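Long-range contact in dihydrofolate reductase, putative (Aspergillus flavus, PDB 6DRS), which probably catalyses the NADPH-dependent reduction of dihydrofolate to tetrahydrofolate, the step that antifolate inhibitors block: residues Y67-K79 against R95-M107. Numbering follows the deposited sequence.
Sequences YDSVPKSLRPLGK and RVAEELKEKRAKM. With SO4 (sulfate ion), chain E.
With CG anti to its carbonyl carbon (chi1 -74°) and the chain extended beyond, Glu99 reaches from helix 89-116 to Tyr67 and Arg75, while the Tyr67 ring, its CG anti to the backbone N, swings toward that helix. Ring and carboxylate lie nearly coplanar, 17° apart, and Tyr67 OH donates a very short bond to Glu99 OE1 (2.5 Å). Arg75 grips the same carboxylate side-on: NE bonds Glu99 OE1 and NH2 bonds Glu99 OE2 (2.8 Å), both nearly straight but arriving from above the carboxylate plane. Arg95 NH1, from the same helix as Glu99, bonds OE2 from the opposite face, and Arg95 NH2 bonds the syn lone pair of Asp68 OD1 (2.8 Å). Arg75 NH1 is tied to Val70 O (2.6 Å); together with the Glu99 bonds, this sets the guanidinium's turn. Beyond this network, Pro76, after a cis peptide bond, lays CG against Leu100 CB. Lys103 passes Pro76 O and places NZ 2.7 Å from O4 of a sulfate ion, probably from the crystallisation liquor. The two acids probably offset the close Arg75 and Arg95 guanidiniums; the loop before inhibitor-lining Leu77 is thus pinned to the helix by charge at one end and Pro76 and Lys103 packing at the other.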
loop_
_atom_site.group_PDB
_atom_site.type_symbol
_atom_site.label_atom_id
_atom_site.label_comp_id
_atom_site.label_asym_id
_atom_site.label_seq_id
_atom_site.Cartn_x
_atom_site.Cartn_y
_atom_site.Cartn_z
ATOM N N TYR A 67 6.768 -1.312 7.695
ATOM C CA TYR A 67 6.158 -2.157 8.739
ATOM C C TYR A 67 6.144 -1.413 10.080
ATOM O O TYR A 67 5.113 -1.327 10.733
ATOM C CB TYR A 67 6.841 -3.519 8.849
ATOM C CG TYR A 67 6.208 -4.404 9.894
ATOM C CD1 TYR A 67 5.033 -5.103 9.632
ATOM C CD2 TYR A 67 6.786 -4.560 11.148
ATOM C CE1 TYR A 67 4.456 -5.934 10.583
ATOM C CE2 TYR A 67 6.205 -5.365 12.120
ATOM C CZ TYR A 67 5.048 -6.072 11.829
ATOM O OH TYR A 67 4.488 -6.891 12.769
ATOM N N ASP A 68 7.293 -0.852 10.465
ATOM C CA ASP A 68 7.440 -0.185 11.780
ATOM C C ASP A 68 6.555 1.062 11.857
ATOM O O ASP A 68 6.092 1.406 12.932
ATOM C CB ASP A 68 8.907 0.120 12.087
ATOM C CG ASP A 68 9.701 -1.111 12.477
ATOM O OD1 ASP A 68 9.066 -2.148 12.747
ATOM O OD2 ASP A 68 10.957 -1.029 12.502
ATOM N N SER A 69 6.297 1.706 10.722
ATOM C CA SER A 69 5.494 2.928 10.676
ATOM C C SER A 69 4.046 2.676 11.093
ATOM O O SER A 69 3.380 3.626 11.527
ATOM C CB SER A 69 5.533 3.579 9.331
ATOM O OG SER A 69 4.750 2.870 8.392
ATOM N N VAL A 70 3.557 1.440 10.949
ATOM C CA VAL A 70 2.207 1.120 11.427
ATOM C C VAL A 70 2.271 0.966 12.945
ATOM O O VAL A 70 3.150 0.275 13.432
ATOM C CB VAL A 70 1.676 -0.188 10.809
ATOM C CG1 VAL A 70 0.183 -0.329 11.040
ATOM C CG2 VAL A 70 2.004 -0.299 9.330
ATOM N N PRO A 71 1.323 1.557 13.677
ATOM C CA PRO A 71 1.265 1.415 15.149
ATOM C C PRO A 71 1.226 -0.066 15.553
ATOM O O PRO A 71 0.627 -0.869 14.839
ATOM C CB PRO A 71 -0.039 2.114 15.577
ATOM C CG PRO A 71 -0.399 3.007 14.410
ATOM C CD PRO A 71 0.157 2.303 13.189
ATOM N N LYS A 72 1.865 -0.432 16.662
ATOM C CA LYS A 72 2.185 -1.853 16.891
ATOM C C LYS A 72 0.905 -2.689 17.079
ATOM O O LYS A 72 0.870 -3.887 16.724
ATOM C CB LYS A 72 3.122 -2.029 18.090
ATOM C CG LYS A 72 3.585 -3.459 18.318
ATOM C CD LYS A 72 4.694 -3.575 19.331
ATOM C CE LYS A 72 4.195 -3.664 20.756
ATOM N NZ LYS A 72 5.281 -4.107 21.665
ATOM N N SER A 73 -0.125 -2.061 17.649
ATOM C CA SER A 73 -1.361 -2.733 18.012
ATOM C C SER A 73 -2.179 -3.064 16.758
ATOM O O SER A 73 -2.975 -3.992 16.795
ATOM C CB SER A 73 -2.160 -1.886 18.964
ATOM O OG SER A 73 -2.435 -0.629 18.359
ATOM N N LEU A 74 -1.980 -2.296 15.679
ATOM C CA LEU A 74 -2.663 -2.511 14.425
ATOM C C LEU A 74 -1.845 -3.466 13.550
ATOM O O LEU A 74 -2.274 -3.842 12.473
ATOM C CB LEU A 74 -2.864 -1.166 13.714
ATOM C CG LEU A 74 -3.909 -0.213 14.303
ATOM C CD1 LEU A 74 -4.526 0.637 13.200
ATOM C CD2 LEU A 74 -5.009 -0.948 15.064
ATOM N N ARG A 75 -0.681 -3.906 13.980
ATOM C CA ARG A 75 0.068 -4.688 13.013
ATOM C C ARG A 75 0.376 -6.095 13.566
ATOM O O ARG A 75 0.337 -6.287 14.789
ATOM C CB ARG A 75 1.301 -3.899 12.566
ATOM C CG ARG A 75 2.543 -4.167 13.400
ATOM C CD ARG A 75 3.601 -3.111 13.199
ATOM N NE ARG A 75 4.569 -3.332 14.259
ATOM C CZ ARG A 75 5.249 -2.380 14.887
ATOM N NH1 ARG A 75 5.026 -1.107 14.606
ATOM N NH2 ARG A 75 6.150 -2.716 15.796
ATOM N N PRO A 76 0.677 -7.083 12.702
ATOM C CA PRO A 76 0.568 -6.995 11.220
ATOM C C PRO A 76 -0.878 -6.694 10.786
ATOM O O PRO A 76 -1.814 -6.992 11.511
ATOM C CB PRO A 76 1.026 -8.367 10.695
ATOM C CG PRO A 76 1.662 -9.053 11.892
ATOM C CD PRO A 76 0.911 -8.476 13.069
ATOM N N LEU A 77 -1.048 -6.024 9.653
ATOM C CA LEU A 77 -2.364 -5.481 9.267
ATOM C C LEU A 77 -3.321 -6.638 8.905
ATOM O O LEU A 77 -2.951 -7.572 8.166
ATOM C CB LEU A 77 -2.122 -4.541 8.078
ATOM C CG LEU A 77 -1.545 -3.165 8.440
ATOM C CD1 LEU A 77 -1.200 -2.406 7.171
ATOM C CD2 LEU A 77 -2.551 -2.361 9.261
ATOM N N GLY A 78 -4.536 -6.598 9.435
ATOM C CA GLY A 78 -5.440 -7.733 9.350
ATOM C C GLY A 78 -5.986 -7.980 7.948
ATOM O O GLY A 78 -6.179 -7.054 7.120
ATOM N N LYS A 79 -6.224 -9.272 7.692
ATOM C CA LYS A 79 -6.982 -9.734 6.542
ATOM C C LYS A 79 -6.124 -9.659 5.289
ATOM O O LYS A 79 -6.664 -9.755 4.176
ATOM C CB LYS A 79 -8.290 -8.963 6.347
ATOM C CG LYS A 79 -9.337 -9.269 7.401
ATOM C CD LYS A 79 -10.567 -8.438 7.299
ATOM C CE LYS A 79 -11.431 -8.649 8.526
ATOM N NZ LYS A 79 -12.856 -8.466 8.173
ATOM N N ARG A 95 10.544 -10.884 16.087
ATOM C CA ARG A 95 9.673 -9.802 16.564
ATOM C C ARG A 95 8.327 -9.851 15.813
ATOM O O ARG A 95 7.274 -9.591 16.401
ATOM C CB ARG A 95 10.394 -8.452 16.437
ATOM C CG ARG A 95 9.545 -7.239 16.799
ATOM C CD ARG A 95 10.327 -5.938 16.711
ATOM N NE ARG A 95 10.749 -5.574 15.366
ATOM C CZ ARG A 95 10.054 -4.781 14.564
ATOM N NH1 ARG A 95 8.870 -4.329 14.949
ATOM N NH2 ARG A 95 10.566 -4.413 13.402
ATOM N N VAL A 96 8.362 -10.144 14.512
ATOM C CA VAL A 96 7.112 -10.195 13.703
ATOM C C VAL A 96 6.249 -11.366 14.220
ATOM O O VAL A 96 5.047 -11.178 14.515
ATOM C CB VAL A 96 7.424 -10.283 12.195
ATOM C CG1 VAL A 96 6.229 -10.770 11.381
ATOM C CG2 VAL A 96 7.956 -8.958 11.645
ATOM N N ALA A 97 6.900 -12.526 14.439
ATOM C CA ALA A 97 6.226 -13.726 14.978
ATOM C C ALA A 97 5.506 -13.350 16.266
ATOM O O ALA A 97 4.367 -13.744 16.494
ATOM C CB ALA A 97 7.209 -14.843 15.196
ATOM N N GLU A 98 6.151 -12.513 17.062
ATOM C CA GLU A 98 5.578 -12.135 18.335
ATOM C C GLU A 98 4.354 -11.249 18.107
ATOM O O GLU A 98 3.320 -11.432 18.761
ATOM C CB GLU A 98 6.640 -11.415 19.158
ATOM C CG GLU A 98 6.426 -11.491 20.656
ATOM C CD GLU A 98 7.475 -10.680 21.409
ATOM O OE1 GLU A 98 8.695 -10.949 21.210
ATOM O OE2 GLU A 98 7.079 -9.765 22.166
ATOM N N GLU A 99 4.488 -10.276 17.205
ATOM C CA GLU A 99 3.421 -9.298 16.943
ATOM C C GLU A 99 2.222 -10.002 16.282
ATOM O O GLU A 99 1.063 -9.759 16.641
ATOM C CB GLU A 99 3.973 -8.115 16.134
ATOM C CG GLU A 99 4.840 -7.163 16.958
ATOM C CD GLU A 99 5.616 -6.125 16.153
ATOM O OE1 GLU A 99 5.448 -6.068 14.923
ATOM O OE2 GLU A 99 6.410 -5.381 16.749
ATOM N N LEU A 100 2.506 -10.896 15.345
ATOM C CA LEU A 100 1.451 -11.769 14.743
ATOM C C LEU A 100 0.630 -12.502 15.824
ATOM O O LEU A 100 -0.608 -12.453 15.818
ATOM C CB LEU A 100 2.125 -12.751 13.776
ATOM C CG LEU A 100 1.170 -13.676 13.024
ATOM C CD1 LEU A 100 0.042 -12.881 12.386
ATOM C CD2 LEU A 100 1.929 -14.487 11.972
ATOM N N LYS A 101 1.313 -13.145 16.771
ATOM C CA LYS A 101 0.667 -13.908 17.860
ATOM C C LYS A 101 -0.250 -13.002 18.698
ATOM O O LYS A 101 -1.343 -13.415 19.117
ATOM C CB LYS A 101 1.737 -14.597 18.716
ATOM C CG LYS A 101 1.222 -15.485 19.840
ATOM C CD LYS A 101 2.315 -16.124 20.671
ATOM C CE LYS A 101 1.729 -17.027 21.734
ATOM N NZ LYS A 101 2.758 -17.911 22.348
ATOM N N GLU A 102 0.194 -11.785 18.985
ATOM C CA GLU A 102 -0.641 -10.829 19.732
ATOM C C GLU A 102 -1.872 -10.466 18.879
ATOM O O GLU A 102 -3.023 -10.343 19.367
ATOM C CB GLU A 102 0.256 -9.632 20.089
ATOM C CG GLU A 102 -0.349 -8.589 21.020
ATOM C CD GLU A 102 -1.372 -9.071 22.030
ATOM O OE1 GLU A 102 -1.065 -10.041 22.772
ATOM O OE2 GLU A 102 -2.478 -8.474 22.076
ATOM N N LYS A 103 -1.626 -10.280 17.581
ATOM C CA LYS A 103 -2.691 -9.896 16.641
ATOM C C LYS A 103 -3.745 -11.017 16.576
ATOM O O LYS A 103 -4.969 -10.784 16.654
ATOM C CB LYS A 103 -2.048 -9.605 15.280
ATOM C CG LYS A 103 -2.987 -9.190 14.158
ATOM C CD LYS A 103 -3.537 -7.787 14.279
ATOM C CE LYS A 103 -4.393 -7.426 13.083
ATOM N NZ LYS A 103 -5.352 -6.341 13.392
ATOM N N ARG A 104 -3.252 -12.243 16.452
ATOM C CA ARG A 104 -4.135 -13.441 16.408
ATOM C C ARG A 104 -5.044 -13.436 17.632
ATOM O O ARG A 104 -6.257 -13.677 17.507
ATOM C CB ARG A 104 -3.283 -14.707 16.388
ATOM C CG ARG A 104 -2.588 -14.914 15.063
ATOM C CD ARG A 104 -3.176 -16.139 14.410
ATOM N NE ARG A 104 -2.262 -16.470 13.327
ATOM C CZ ARG A 104 -2.382 -15.938 12.127
ATOM N NH1 ARG A 104 -3.372 -15.084 11.905
ATOM N NH2 ARG A 104 -1.533 -16.260 11.169
ATOM N N ALA A 105 -4.442 -13.097 18.779
ATOM C CA ALA A 105 -5.149 -13.041 20.051
ATOM C C ALA A 105 -6.246 -11.981 20.003
ATOM O O ALA A 105 -7.379 -12.247 20.390
ATOM C CB ALA A 105 -4.173 -12.774 21.173
ATOM N N LYS A 106 -5.915 -10.782 19.540
ATOM C CA LYS A 106 -6.942 -9.729 19.402
ATOM C C LYS A 106 -8.046 -10.208 18.452
ATOM O O LYS A 106 -9.228 -10.080 18.739
ATOM C CB LYS A 106 -6.343 -8.429 18.851
ATOM C CG LYS A 106 -5.335 -7.731 19.751
ATOM C CD LYS A 106 -5.366 -6.226 19.584
ATOM C CE LYS A 106 -4.000 -5.573 19.621
ATOM N NZ LYS A 106 -3.277 -5.850 20.886
ATOM N N MET A 107 -7.666 -10.761 17.311
ATOM C CA MET A 107 -8.685 -11.078 16.310
ATOM C C MET A 107 -9.581 -12.229 16.790
ATOM O O MET A 107 -10.796 -12.171 16.581
ATOM C CB MET A 107 -8.050 -11.413 14.966
ATOM C CG MET A 107 -7.445 -10.211 14.294
ATOM S SD MET A 107 -6.488 -10.715 12.848
ATOM C CE MET A 107 -7.796 -10.778 11.624
HETATM S S SO4 E . -8.319 -6.037 11.158
HETATM O O1 SO4 E . -9.096 -4.789 10.972
HETATM O O2 SO4 E . -8.580 -6.940 10.014
HETATM O O3 SO4 E . -8.723 -6.713 12.418
HETATM O O4 SO4 E . -6.879 -5.689 11.216
HETATM O O HOH W 1 -5.230 -4.791 15.681
HETATM O O HOH W 2 -4.647 -3.981 11.444
HETATM O O HOH W 3 0.389 -7.218 17.222
#